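PDB 6K7Z: GH18 chiitnase from Pseudoalteromonas aurantia, which hydrolyses chitin as an endochitinase of glycoside hydrolase family 18, probably cutting internal beta-1,4 links between N-acetylglucosamine units. Local coordinates for residues 20-24 with 259-265; 82-86 with 115-119; 119-123 with 166-170; 131-135 with 172-177; 158-163 with 208-212. One frame throughout, in Å; residues are numbered along the deposited sequence.

Overall arrangement
All five contacts belong to one TIM barrel, and contact 1 lies across the chain's centre from contacts 2 to 5, some 26 to 30 Å away between centres. There it ties the loop before strand 25-33 to the end of the last strand, 256-260, with a tyrosine and a bridging water. The other four cluster and touch: contacts 2 and 3 share T119 on the loop after strand 111-115, contacts 3 and 4 both use helix 169-177, and contact 5 rests against the same helix. Contact 4, between helices, is almost wholly apolar. Contacts 2 and 5 are buried mixes of ring packing and one carboxylate bond, whereas contact 3 is partly open and has no hydrogen bond across it.

Contact 1 (20-24 with 259-265); sequences ELPYD and NWQFSSD
Side chains alone span this gap: Y23 and F262, whose CA atoms are the nearest pair, stand 10.1 Å apart, and the phenol of Y23 covers most of the distance. Its hydroxyl meets the amide of N259 in the ring plane, with N259 ND2 donating to Y23 OH at 2.9 Å and an N-H...O angle of 155°. The bond lies nearly in the amide plane, which is steeply turned against the ring, and the other end of that amide, OD1, is held by T6 of strand 3-8. A water bridges onward, 2.6 Å from Y23 OH and equally 2.6 Å from D265 OD2, to which it donates. The carboxylate of D265 also takes the backbone N-H groups of W270 and I271, where helix 269-277 begins.

In the TIM barrel the loop 20-24 leads into strand 25-33, while N259 lies near the end of the last strand, 256-260. The cis peptide between W260 and Q261 follows directly, a non-prolyl cis bond, as at what is probably the equivalent tryptophan in other family 18 chitinases. F262 has CG anti to its backbone nitrogen (chi1 178°), and this swings the ring back toward the loop. There F262 CD1 approaches Y23 CE2 to 3.7 Å, the two rings meeting obliquely, planes 61° apart. Replacing Y23 by an alanine would probably strip the N259 amide and the water of a partner and open a gap beside F262. L21 closes the apolar side, its CD1 lying 4.0 Å from F262 CE1.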
# COMPACT_ATOMS: atom_id res chain seq x y z
N GLU A 20 9.49 18.02 -1.15
CA GLU A 20 10.41 18.53 -2.16
C GLU A 20 10.98 17.44 -3.05
O GLU A 20 11.93 17.68 -3.79
CB GLU A 20 11.54 19.32 -1.50
CG GLU A 20 11.06 20.33 -0.47
CD GLU A 20 10.29 21.51 -1.06
OE1 GLU A 20 10.12 21.58 -2.29
OE2 GLU A 20 9.85 22.38 -0.26
N LEU A 21 10.42 16.24 -2.99
CA LEU A 21 10.89 15.10 -3.75
C LEU A 21 9.82 14.66 -4.74
O LEU A 21 8.65 15.03 -4.61
CB LEU A 21 11.27 13.96 -2.80
CG LEU A 21 12.56 14.32 -2.07
CD1 LEU A 21 12.77 13.38 -0.89
CD2 LEU A 21 13.74 14.27 -3.03
N PRO A 22 10.18 13.91 -5.75
CA PRO A 22 9.21 13.56 -6.81
C PRO A 22 8.33 12.37 -6.43
O PRO A 22 8.28 11.35 -7.13
CB PRO A 22 10.13 13.27 -8.01
CG PRO A 22 11.37 12.75 -7.40
CD PRO A 22 11.55 13.48 -6.10
N TYR A 23 7.63 12.50 -5.30
CA TYR A 23 6.60 11.55 -4.90
C TYR A 23 5.23 12.08 -5.28
O TYR A 23 4.96 13.28 -5.20
CB TYR A 23 6.62 11.29 -3.39
CG TYR A 23 7.74 10.38 -2.95
CD1 TYR A 23 7.75 9.04 -3.32
CD2 TYR A 23 8.78 10.87 -2.17
CE1 TYR A 23 8.78 8.21 -2.94
CE2 TYR A 23 9.82 10.04 -1.77
CZ TYR A 23 9.81 8.71 -2.15
OH TYR A 23 10.85 7.90 -1.75
N ASP A 24 4.35 11.17 -5.69
CA ASP A 24 2.96 11.53 -5.88
C ASP A 24 2.09 11.20 -4.68
O ASP A 24 1.13 11.93 -4.40
CB ASP A 24 2.40 10.82 -7.11
CG ASP A 24 3.11 11.22 -8.38
OD1 ASP A 24 3.19 12.44 -8.65
OD2 ASP A 24 3.61 10.32 -9.08
N ASN A 259 7.87 2.26 -2.74
CA ASN A 259 8.99 1.77 -1.96
C ASN A 259 8.64 1.66 -0.48
O ASN A 259 7.76 2.36 0.04
CB ASN A 259 10.27 2.64 -2.13
CG ASN A 259 10.18 3.99 -1.44
OD1 ASN A 259 10.02 4.09 -0.22
ND2 ASN A 259 10.34 5.05 -2.23
N TRP A 260 9.32 0.72 0.16
CA TRP A 260 9.39 0.64 1.61
C TRP A 260 10.86 0.88 1.93
O TRP A 260 11.70 0.09 1.50
CB TRP A 260 8.93 -0.74 2.12
CG TRP A 260 8.97 -0.82 3.62
CD1 TRP A 260 10.04 -1.19 4.40
CD2 TRP A 260 7.92 -0.48 4.52
NE1 TRP A 260 9.70 -1.12 5.73
CE2 TRP A 260 8.40 -0.68 5.83
CE3 TRP A 260 6.60 -0.04 4.35
CZ2 TRP A 260 7.62 -0.45 6.97
CZ3 TRP A 260 5.83 0.19 5.47
CH2 TRP A 260 6.33 -0.01 6.77
N GLN A 261 11.21 1.96 2.62
CA GLN A 261 10.31 3.02 3.07
C GLN A 261 11.06 4.35 2.98
O GLN A 261 12.29 4.37 2.80
CB GLN A 261 9.83 2.77 4.50
CG GLN A 261 10.96 2.68 5.54
CD GLN A 261 10.44 2.68 6.97
OE1 GLN A 261 9.68 3.56 7.37
NE2 GLN A 261 10.84 1.67 7.75
N PHE A 262 10.32 5.45 3.16
CA PHE A 262 10.84 6.79 2.90
C PHE A 262 12.16 7.06 3.64
O PHE A 262 13.13 7.55 3.05
CB PHE A 262 9.78 7.82 3.30
CG PHE A 262 10.23 9.23 3.13
CD1 PHE A 262 10.29 9.80 1.86
CD2 PHE A 262 10.62 9.98 4.23
CE1 PHE A 262 10.73 11.11 1.70
CE2 PHE A 262 11.05 11.29 4.08
CZ PHE A 262 11.09 11.86 2.82
N SER A 263 12.20 6.77 4.94
CA SER A 263 13.35 7.22 5.73
C SER A 263 14.61 6.39 5.48
O SER A 263 15.64 6.66 6.10
CB SER A 263 13.01 7.20 7.21
OG SER A 263 12.26 8.36 7.55
N SER A 264 14.55 5.42 4.59
CA SER A 264 15.74 4.67 4.21
C SER A 264 16.48 5.28 3.02
O SER A 264 17.57 4.80 2.68
CB SER A 264 15.37 3.23 3.87
OG SER A 264 14.85 2.57 5.00
N ASP A 265 15.91 6.29 2.38
CA ASP A 265 16.43 6.84 1.13
C ASP A 265 17.19 8.13 1.41
O ASP A 265 16.60 9.20 1.56
CB ASP A 265 15.31 7.10 0.14
CG ASP A 265 15.80 7.74 -1.13
OD1 ASP A 265 17.03 7.67 -1.39
OD2 ASP A 265 14.97 8.29 -1.88
O HOH W 1 12.87 9.28 -0.78

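Contact 2 (82-86 with 115-119)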
# COMPACT_ATOMS: atom_id res chain seq x y z
N GLY A 82 -2.91 -8.74 13.86
CA GLY A 82 -3.24 -10.15 14.02
C GLY A 82 -4.47 -10.57 13.24
O GLY A 82 -5.42 -9.81 13.06
N SER A 83 -4.44 -11.82 12.78
CA SER A 83 -5.59 -12.40 12.10
C SER A 83 -6.83 -12.37 12.98
O SER A 83 -7.95 -12.20 12.48
CB SER A 83 -5.25 -13.83 11.67
OG SER A 83 -6.29 -14.40 10.90
N ASN A 84 -6.64 -12.51 14.29
CA ASN A 84 -7.77 -12.50 15.21
C ASN A 84 -8.47 -11.14 15.21
O ASN A 84 -9.70 -11.07 15.37
CB ASN A 84 -7.30 -12.88 16.62
CG ASN A 84 -6.20 -11.96 17.14
OD1 ASN A 84 -5.43 -11.37 16.37
ND2 ASN A 84 -6.12 -11.82 18.46
N ALA A 85 -7.72 -10.05 15.04
CA ALA A 85 -8.36 -8.74 14.97
C ALA A 85 -9.18 -8.60 13.69
O ALA A 85 -10.32 -8.11 13.72
CB ALA A 85 -7.31 -7.63 15.06
N TYR A 86 -8.63 -9.05 12.56
CA TYR A 86 -9.37 -9.03 11.30
C TYR A 86 -10.61 -9.90 11.38
O TYR A 86 -11.66 -9.54 10.84
CB TYR A 86 -8.48 -9.52 10.16
CG TYR A 86 -7.43 -8.55 9.64
CD1 TYR A 86 -7.79 -7.35 9.03
CD2 TYR A 86 -6.08 -8.87 9.70
CE1 TYR A 86 -6.82 -6.47 8.54
CE2 TYR A 86 -5.11 -8.01 9.21
CZ TYR A 86 -5.49 -6.81 8.62
OH TYR A 86 -4.51 -5.96 8.13
N ASP A 115 -3.26 -2.04 3.82
CA ASP A 115 -2.07 -2.89 3.80
C ASP A 115 -2.40 -4.18 4.53
O ASP A 115 -2.03 -4.40 5.69
CB ASP A 115 -0.89 -2.15 4.41
CG ASP A 115 0.42 -2.92 4.29
OD1 ASP A 115 0.42 -4.05 3.74
OD2 ASP A 115 1.47 -2.39 4.72
N TYR A 116 -3.09 -5.07 3.83
CA TYR A 116 -3.64 -6.30 4.38
C TYR A 116 -2.70 -7.46 4.08
O TYR A 116 -2.42 -7.74 2.91
CB TYR A 116 -5.03 -6.55 3.79
CG TYR A 116 -5.70 -7.82 4.22
CD1 TYR A 116 -6.50 -7.85 5.34
CD2 TYR A 116 -5.57 -8.99 3.46
CE1 TYR A 116 -7.16 -9.01 5.72
CE2 TYR A 116 -6.23 -10.16 3.84
CZ TYR A 116 -7.02 -10.16 4.97
OH TYR A 116 -7.69 -11.31 5.36
N GLU A 117 -2.24 -8.16 5.13
CA GLU A 117 -1.23 -9.21 4.98
C GLU A 117 -1.67 -10.53 5.62
O GLU A 117 -0.82 -11.41 5.87
CB GLU A 117 0.11 -8.74 5.56
CG GLU A 117 0.47 -7.28 5.19
CD GLU A 117 1.97 -6.98 5.27
OE1 GLU A 117 2.70 -7.79 5.86
OE2 GLU A 117 2.42 -5.94 4.74
N ASP A 118 -2.96 -10.72 5.90
CA ASP A 118 -3.43 -11.91 6.61
C ASP A 118 -3.65 -13.04 5.60
O ASP A 118 -4.78 -13.38 5.22
CB ASP A 118 -4.69 -11.61 7.42
CG ASP A 118 -5.11 -12.77 8.30
OD1 ASP A 118 -4.32 -13.74 8.45
OD2 ASP A 118 -6.23 -12.73 8.83
N THR A 119 -2.54 -13.64 5.18
CA THR A 119 -2.57 -14.65 4.13
C THR A 119 -3.46 -15.83 4.50
O THR A 119 -4.14 -16.41 3.64
CB THR A 119 -1.14 -15.11 3.85
OG1 THR A 119 -0.34 -13.96 3.53
CG2 THR A 119 -1.10 -16.11 2.70
O HOH W 2 -2.08 -7.13 7.90
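Y86 and Y116 form a buried edge-to-face pair, and with a serine-to-carboxylate bond beside it they join the first turn of helix 83-89 to the loop that leaves strand 111-115. The edge of Y116 points at the face of Y86, with CE1 above the ring centre and CD1 3.5 Å from Y86 CE1. The planes are 65° apart and the centroids 4.7 Å. Y116 gets there with its CG anti to the backbone nitrogen, chi1 177°. Its hydroxyl bonds to Y128.

D118 lies on the same side of the Y86 ring as Y116, out by the CD2 edge, its CB 3.8 Å from Y86 CD2 and its carboxylate turned only 20° from the plane of the phenol ring. S83 OG donates to D118 OD2 at 2.7 Å, coming in on the syn side and somewhat out of the carboxylate plane. The same oxygen is also bonded to the hydroxyl of Y128, which therefore ties both Y116 and D118 to one point.

D115, Y116 and E117 end the DxxDxDxE signature of family 18, whose final glutamate is the proton donor in well-studied relatives. Y86 reaches that backbone through a water that lies in its ring plane, 2.7 Å from Y86 OH, and accepts from E117 N at 3.0 Å.

The water thus holds E117 N, at the last residue of the signature, while the hydroxyls of S83 and Y128 hold D118 just after it. Two hydroxyl partners on D118 OD2 are likely to favour a charged carboxylate despite its burial.

Contact 3 (119-123 with 166-170); sequences TAAFT and YMAGY
F122 lays its ring flat over G169, whose CA sits 3.5 Å from the ring centroid and only 10° off the normal, a textbook CH-pi contact. The fit depends on the missing side chain: a beta carbon on G169 would fall 2.1 Å from F122 CD1. Farther along the ring, F122 CZ packs at 3.8 Å against Y170 CD1, the two rings meeting obliquely, and the carbonyl oxygen of M167 comes to 3.4 Å from F122 CD2.

T123 does the reverse job, placing a methyl on an aromatic face. Its CG2 lies over the ring of Y166, 4.0 Å from the centroid and off to one side. The threonine is turned so that OG1 falls between its backbone nitrogen and carbonyl carbon (chi1 66°), which lets that oxygen bond back to A120 O at 3.0 Å. A120 O also receives T123 N from the same face; the OG1 bond is what holds chi1 and so points CG2 at the Y166 ring. Between these two aromatic contacts M167 CG lies 3.5 Å from T119 CG2, and T123 CG2 touches it too. No hydrogen bond crosses the contact, which is held by shape and dispersion.

The short 3-10 turn 119-122 thus sits on the residues leading into helix 169-177. Y160 gives F122 an edge-to-face neighbour and L134 of helix 130-144 packs on both F122 and Y170, while the hydroxyl of Y170 reaches H154 at the end of strand 151-154. Loop, two helices and a barrel strand so converge on one aromatic cluster.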
# COMPACT_ATOMS: atom_id res chain seq x y z
N THR A 119 -2.54 -13.64 5.18
CA THR A 119 -2.57 -14.65 4.13
C THR A 119 -3.46 -15.83 4.50
O THR A 119 -4.14 -16.41 3.64
CB THR A 119 -1.14 -15.11 3.85
OG1 THR A 119 -0.34 -13.96 3.53
CG2 THR A 119 -1.10 -16.11 2.70
N ALA A 120 -3.46 -16.22 5.78
CA ALA A 120 -4.22 -17.40 6.19
C ALA A 120 -5.71 -17.24 5.95
O ALA A 120 -6.43 -18.24 5.87
CB ALA A 120 -3.98 -17.71 7.66
N ALA A 121 -6.21 -16.00 5.83
CA ALA A 121 -7.62 -15.82 5.54
C ALA A 121 -7.96 -16.08 4.08
O ALA A 121 -9.15 -16.09 3.74
CB ALA A 121 -8.06 -14.40 5.94
N PHE A 122 -6.97 -16.31 3.22
CA PHE A 122 -7.22 -16.76 1.85
C PHE A 122 -7.10 -18.27 1.71
O PHE A 122 -7.36 -18.79 0.62
CB PHE A 122 -6.25 -16.09 0.86
CG PHE A 122 -6.33 -14.58 0.82
CD1 PHE A 122 -7.53 -13.91 1.09
CD2 PHE A 122 -5.21 -13.83 0.51
CE1 PHE A 122 -7.58 -12.52 1.03
CE2 PHE A 122 -5.24 -12.46 0.45
CZ PHE A 122 -6.43 -11.79 0.72
N THR A 123 -6.68 -18.99 2.76
CA THR A 123 -6.47 -20.43 2.72
C THR A 123 -7.44 -21.22 3.58
O THR A 123 -7.22 -22.41 3.81
CB THR A 123 -5.05 -20.79 3.16
OG1 THR A 123 -4.90 -20.46 4.55
CG2 THR A 123 -4.03 -20.03 2.34
N TYR A 166 -3.28 -20.90 -4.52
CA TYR A 166 -3.81 -21.30 -3.22
C TYR A 166 -4.05 -20.14 -2.27
O TYR A 166 -4.78 -20.26 -1.35
CB TYR A 166 -2.84 -22.27 -2.55
CG TYR A 166 -3.16 -22.81 -1.14
CD1 TYR A 166 -4.26 -23.58 -0.89
CD2 TYR A 166 -2.30 -22.57 -0.07
CE1 TYR A 166 -4.52 -24.09 0.37
CE2 TYR A 166 -2.56 -23.07 1.21
CZ TYR A 166 -3.69 -23.83 1.42
OH TYR A 166 -3.95 -24.35 2.69
N MET A 167 -3.40 -19.02 -2.51
CA MET A 167 -3.54 -17.89 -1.63
C MET A 167 -4.00 -16.66 -2.43
O MET A 167 -3.79 -15.58 -1.99
CB MET A 167 -2.14 -17.52 -1.11
CG MET A 167 -1.59 -18.32 -0.03
SD MET A 167 -0.49 -19.47 -0.75
CE MET A 167 1.00 -18.56 -0.82
N ALA A 168 -4.61 -16.87 -3.58
CA ALA A 168 -4.90 -15.78 -4.50
C ALA A 168 -6.18 -15.02 -4.15
O ALA A 168 -7.03 -14.78 -5.00
CB ALA A 168 -5.01 -16.31 -5.93
N GLY A 169 -6.29 -14.60 -2.89
CA GLY A 169 -7.47 -13.89 -2.45
C GLY A 169 -7.76 -12.62 -3.23
O GLY A 169 -8.92 -12.26 -3.43
N TYR A 170 -6.72 -11.92 -3.69
CA TYR A 170 -6.96 -10.65 -4.37
C TYR A 170 -7.44 -10.81 -5.80
O TYR A 170 -7.95 -9.84 -6.37
CB TYR A 170 -5.69 -9.78 -4.36
CG TYR A 170 -5.70 -8.82 -3.21
CD1 TYR A 170 -5.36 -9.23 -1.94
CD2 TYR A 170 -6.09 -7.50 -3.39
CE1 TYR A 170 -5.36 -8.35 -0.88
CE2 TYR A 170 -6.12 -6.60 -2.32
CZ TYR A 170 -5.75 -7.04 -1.08
OH TYR A 170 -5.77 -6.19 -0.00

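Contact 4 (131-135 with 172-177); sequences AQFLI and EVVELV
I135 is the knob here, dropping into a hole made by E172, V173, L176 and V177 on the facing helix. Its two branches divide the hollow: CD1 pushes to 3.7 Å from L176 CB, and CG2 turns the other way to meet V177 CG1 at 3.6 Å. CG1, anti to the carbonyl carbon (chi1 -73°), passes over the floor of the hole at V173 CA. Beside this hole the bump comes from the other helix: V173 CG2 settles against L134 CB at 3.8 Å, with the carbonyl oxygen of A131 also near.

A131 is small enough to let E172 lie across it. The glutamate runs out fully extended, and its carboxylate carbon CD passes 3.4 Å from A131 CB before OE2 approaches I135 CD1. An alanine in place of E172 would probably uncover A131 and break down one wall of the pocket around I135.

Helices 130-144 and 169-177 each follow a strand of the TIM barrel and pack side by side in its outer layer, running in broadly the same direction. Their local axes approach to 9.1 Å and cross at -36°.

No hydrogen bond joins the two segments. The chemistry is that of methyl groups interlocking, with the extended side chain of one glutamate, carboxylate included, laid over A131 at the more open edge, so the helix spacing probably depends on side-chain size rather than directed polar bonds.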
# COMPACT_ATOMS: atom_id res chain seq x y z
N ALA A 131 -11.20 -12.62 1.39
CA ALA A 131 -11.61 -11.95 0.16
C ALA A 131 -12.91 -11.20 0.36
O ALA A 131 -13.04 -10.03 -0.02
CB ALA A 131 -11.72 -12.96 -0.98
N GLN A 132 -13.91 -11.85 0.97
CA GLN A 132 -15.17 -11.16 1.20
C GLN A 132 -15.00 -10.00 2.17
O GLN A 132 -15.69 -8.98 2.03
CB GLN A 132 -16.23 -12.15 1.69
CG GLN A 132 -17.56 -11.47 2.02
CD GLN A 132 -18.17 -10.76 0.80
OE1 GLN A 132 -18.34 -11.36 -0.26
NE2 GLN A 132 -18.46 -9.46 0.95
N PHE A 133 -14.08 -10.12 3.13
CA PHE A 133 -13.78 -9.01 4.02
C PHE A 133 -13.26 -7.82 3.23
O PHE A 133 -13.74 -6.69 3.37
CB PHE A 133 -12.77 -9.44 5.08
CG PHE A 133 -12.18 -8.29 5.85
CD1 PHE A 133 -12.98 -7.52 6.69
CD2 PHE A 133 -10.83 -7.97 5.75
CE1 PHE A 133 -12.44 -6.47 7.41
CE2 PHE A 133 -10.28 -6.92 6.46
CZ PHE A 133 -11.09 -6.16 7.30
N LEU A 134 -12.26 -8.06 2.38
CA LEU A 134 -11.69 -6.97 1.59
C LEU A 134 -12.71 -6.41 0.60
O LEU A 134 -12.75 -5.20 0.37
CB LEU A 134 -10.45 -7.47 0.88
CG LEU A 134 -9.34 -7.82 1.86
CD1 LEU A 134 -8.24 -8.53 1.11
CD2 LEU A 134 -8.80 -6.56 2.52
N ILE A 135 -13.53 -7.28 0.02
CA ILE A 135 -14.58 -6.81 -0.88
C ILE A 135 -15.56 -5.90 -0.14
O ILE A 135 -15.85 -4.79 -0.58
CB ILE A 135 -15.30 -8.01 -1.53
CG1 ILE A 135 -14.37 -8.65 -2.56
CG2 ILE A 135 -16.65 -7.60 -2.13
CD1 ILE A 135 -14.80 -10.02 -2.99
N GLU A 172 -10.03 -12.72 -6.46
CA GLU A 172 -11.44 -12.52 -6.15
C GLU A 172 -11.73 -11.06 -5.84
O GLU A 172 -12.73 -10.51 -6.30
CB GLU A 172 -11.85 -13.41 -4.97
CG GLU A 172 -13.33 -13.32 -4.61
CD GLU A 172 -13.74 -14.24 -3.45
OE1 GLU A 172 -13.05 -15.26 -3.21
OE2 GLU A 172 -14.75 -13.93 -2.78
N VAL A 173 -10.85 -10.41 -5.08
CA VAL A 173 -11.08 -9.01 -4.73
C VAL A 173 -11.20 -8.16 -5.99
O VAL A 173 -12.19 -7.43 -6.17
CB VAL A 173 -9.97 -8.49 -3.80
CG1 VAL A 173 -10.10 -6.99 -3.60
CG2 VAL A 173 -10.03 -9.21 -2.45
N VAL A 174 -10.21 -8.22 -6.88
CA VAL A 174 -10.26 -7.30 -8.02
C VAL A 174 -11.40 -7.67 -8.96
O VAL A 174 -11.99 -6.79 -9.60
CB VAL A 174 -8.91 -7.25 -8.79
CG1 VAL A 174 -7.80 -6.73 -7.89
CG2 VAL A 174 -8.55 -8.61 -9.39
N GLU A 175 -11.76 -8.95 -9.03
CA GLU A 175 -12.88 -9.35 -9.87
C GLU A 175 -14.19 -8.75 -9.41
O GLU A 175 -15.04 -8.41 -10.24
CB GLU A 175 -12.97 -10.87 -9.91
CG GLU A 175 -11.98 -11.46 -10.90
CD GLU A 175 -11.82 -12.94 -10.76
OE1 GLU A 175 -12.28 -13.52 -9.75
OE2 GLU A 175 -11.21 -13.53 -11.66
N LEU A 176 -14.38 -8.59 -8.10
CA LEU A 176 -15.64 -8.08 -7.57
C LEU A 176 -15.66 -6.57 -7.37
O LEU A 176 -16.71 -5.95 -7.59
CB LEU A 176 -15.98 -8.77 -6.25
CG LEU A 176 -16.82 -10.05 -6.35
CD1 LEU A 176 -18.16 -9.74 -7.02
CD2 LEU A 176 -16.09 -11.15 -7.10
N VAL A 177 -14.55 -5.95 -6.95
CA VAL A 177 -14.56 -4.53 -6.61
C VAL A 177 -13.35 -3.78 -7.16
O VAL A 177 -13.08 -2.64 -6.76
CB VAL A 177 -14.63 -4.31 -5.08
CG1 VAL A 177 -15.91 -4.92 -4.48
CG2 VAL A 177 -13.35 -4.85 -4.39

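Contact 5 (158-163 with 208-212)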
# COMPACT_ATOMS: atom_id res chain seq x y z
N PRO A 158 2.53 -10.74 -4.04
CA PRO A 158 2.33 -11.38 -5.34
C PRO A 158 1.46 -12.63 -5.27
O PRO A 158 0.61 -12.82 -6.15
CB PRO A 158 3.76 -11.71 -5.80
CG PRO A 158 4.58 -10.60 -5.22
CD PRO A 158 3.94 -10.32 -3.86
N PRO A 159 1.62 -13.51 -4.27
CA PRO A 159 0.77 -14.72 -4.27
C PRO A 159 -0.71 -14.41 -4.25
O PRO A 159 -1.52 -15.21 -4.75
CB PRO A 159 1.20 -15.46 -2.99
CG PRO A 159 2.61 -15.03 -2.77
CD PRO A 159 2.64 -13.58 -3.19
N TYR A 160 -1.09 -13.25 -3.71
CA TYR A 160 -2.50 -12.87 -3.64
C TYR A 160 -3.11 -12.68 -5.02
O TYR A 160 -4.35 -12.71 -5.14
CB TYR A 160 -2.66 -11.57 -2.86
CG TYR A 160 -2.24 -11.59 -1.40
CD1 TYR A 160 -1.81 -12.76 -0.76
CD2 TYR A 160 -2.26 -10.42 -0.66
CE1 TYR A 160 -1.44 -12.74 0.58
CE2 TYR A 160 -1.91 -10.39 0.67
CZ TYR A 160 -1.49 -11.54 1.28
OH TYR A 160 -1.13 -11.48 2.61
N LEU A 161 -2.29 -12.45 -6.04
CA LEU A 161 -2.73 -12.06 -7.38
C LEU A 161 -2.47 -13.14 -8.43
O LEU A 161 -2.68 -12.91 -9.63
CB LEU A 161 -2.03 -10.76 -7.80
CG LEU A 161 -2.44 -9.53 -6.99
CD1 LEU A 161 -1.42 -8.41 -7.10
CD2 LEU A 161 -3.81 -9.04 -7.41
N GLU A 162 -2.02 -14.32 -8.01
CA GLU A 162 -1.68 -15.40 -8.93
C GLU A 162 -2.94 -16.17 -9.27
O GLU A 162 -3.48 -16.91 -8.44
CB GLU A 162 -0.62 -16.29 -8.28
CG GLU A 162 0.76 -15.63 -8.21
CD GLU A 162 1.41 -15.54 -9.58
OE1 GLU A 162 1.43 -16.57 -10.28
OE2 GLU A 162 1.87 -14.44 -9.97
N GLN A 163 -3.44 -15.97 -10.49
CA GLN A 163 -4.59 -16.72 -11.00
C GLN A 163 -4.45 -18.20 -10.71
O GLN A 163 -3.42 -18.81 -11.03
CB GLN A 163 -4.74 -16.48 -12.51
CG GLN A 163 -5.96 -17.14 -13.14
CD GLN A 163 -7.26 -16.39 -12.83
OE1 GLN A 163 -8.15 -16.91 -12.15
NE2 GLN A 163 -7.37 -15.18 -13.36
N TYR A 208 -0.70 -9.33 -13.79
CA TYR A 208 -1.59 -8.64 -12.87
C TYR A 208 -2.32 -7.50 -13.56
O TYR A 208 -3.48 -7.20 -13.22
CB TYR A 208 -0.81 -8.10 -11.66
CG TYR A 208 -0.03 -9.14 -10.89
CD1 TYR A 208 -0.32 -10.50 -10.97
CD2 TYR A 208 1.01 -8.75 -10.06
CE1 TYR A 208 0.41 -11.44 -10.27
CE2 TYR A 208 1.74 -9.68 -9.34
CZ TYR A 208 1.44 -11.02 -9.44
OH TYR A 208 2.19 -11.93 -8.73
N THR A 209 -1.67 -6.83 -14.52
CA THR A 209 -2.35 -5.75 -15.22
C THR A 209 -3.50 -6.25 -16.07
O THR A 209 -4.35 -5.44 -16.48
CB THR A 209 -1.40 -4.96 -16.12
OG1 THR A 209 -0.95 -5.81 -17.18
CG2 THR A 209 -0.22 -4.43 -15.33
N LYS A 210 -3.54 -7.54 -16.36
CA LYS A 210 -4.55 -8.14 -17.22
C LYS A 210 -5.65 -8.85 -16.44
O LYS A 210 -6.52 -9.47 -17.06
CB LYS A 210 -3.89 -9.11 -18.20
CG LYS A 210 -2.90 -8.43 -19.13
CD LYS A 210 -2.26 -9.43 -20.09
CE LYS A 210 -1.19 -8.77 -20.93
NZ LYS A 210 -0.44 -9.77 -21.76
N LEU A 211 -5.62 -8.79 -15.11
CA LEU A 211 -6.72 -9.31 -14.32
C LEU A 211 -7.98 -8.48 -14.58
O LEU A 211 -7.89 -7.33 -14.99
CB LEU A 211 -6.36 -9.31 -12.83
CG LEU A 211 -5.37 -10.39 -12.38
CD1 LEU A 211 -4.83 -10.08 -10.99
CD2 LEU A 211 -5.99 -11.78 -12.41
N PRO A 212 -9.16 -9.06 -14.37
CA PRO A 212 -10.39 -8.28 -14.55
C PRO A 212 -10.38 -7.01 -13.70
O PRO A 212 -10.02 -7.04 -12.52
CB PRO A 212 -11.49 -9.26 -14.09
CG PRO A 212 -10.91 -10.64 -14.43
CD PRO A 212 -9.42 -10.50 -14.16
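L161 fills the middle of this contact, pressed against the ring of Y208 on one branch and against L211 on the other. Its CB stands over the ring face, 3.7 Å from the centroid and 18° off the normal, a CH-pi contact that CD1 extends by touching Y208 CD2 at 3.8 Å. CD2 points the other way and meets L211 CD1 at 3.9 Å. L184 and V186 of strand 183-187 and Y170 of helix 169-177 pack on L161 as well.

Moving outward, P158 CB borders the hydroxyl end of Y208, and on the other side Q163 NE2 lies against L211 CD2. The loop 158-163, which runs from strand 151-154 toward helix 169-177, is thereby seated on the C-terminal end of helix 198-209, which in the TIM barrel follows strand 183-187.

At the polar edge E162 starts out away from Y208 and folds back at chi2 (-72°). Y208 OH donates to E162 OE2 at 2.8 Å, and OE2 accepts through its anti lone pair, with ring and carboxylate planes 73° apart. S204 adds a weak bond to the same oxygen, and W194 packs on E162.

A phenol that donates a hydrogen bond to a carboxylate is likely to be polarised by it, and the bond fixes the in-plane direction of the hydroxyl while L161 covers a face. Y208 thus serves an apolar core and a polar rim at once.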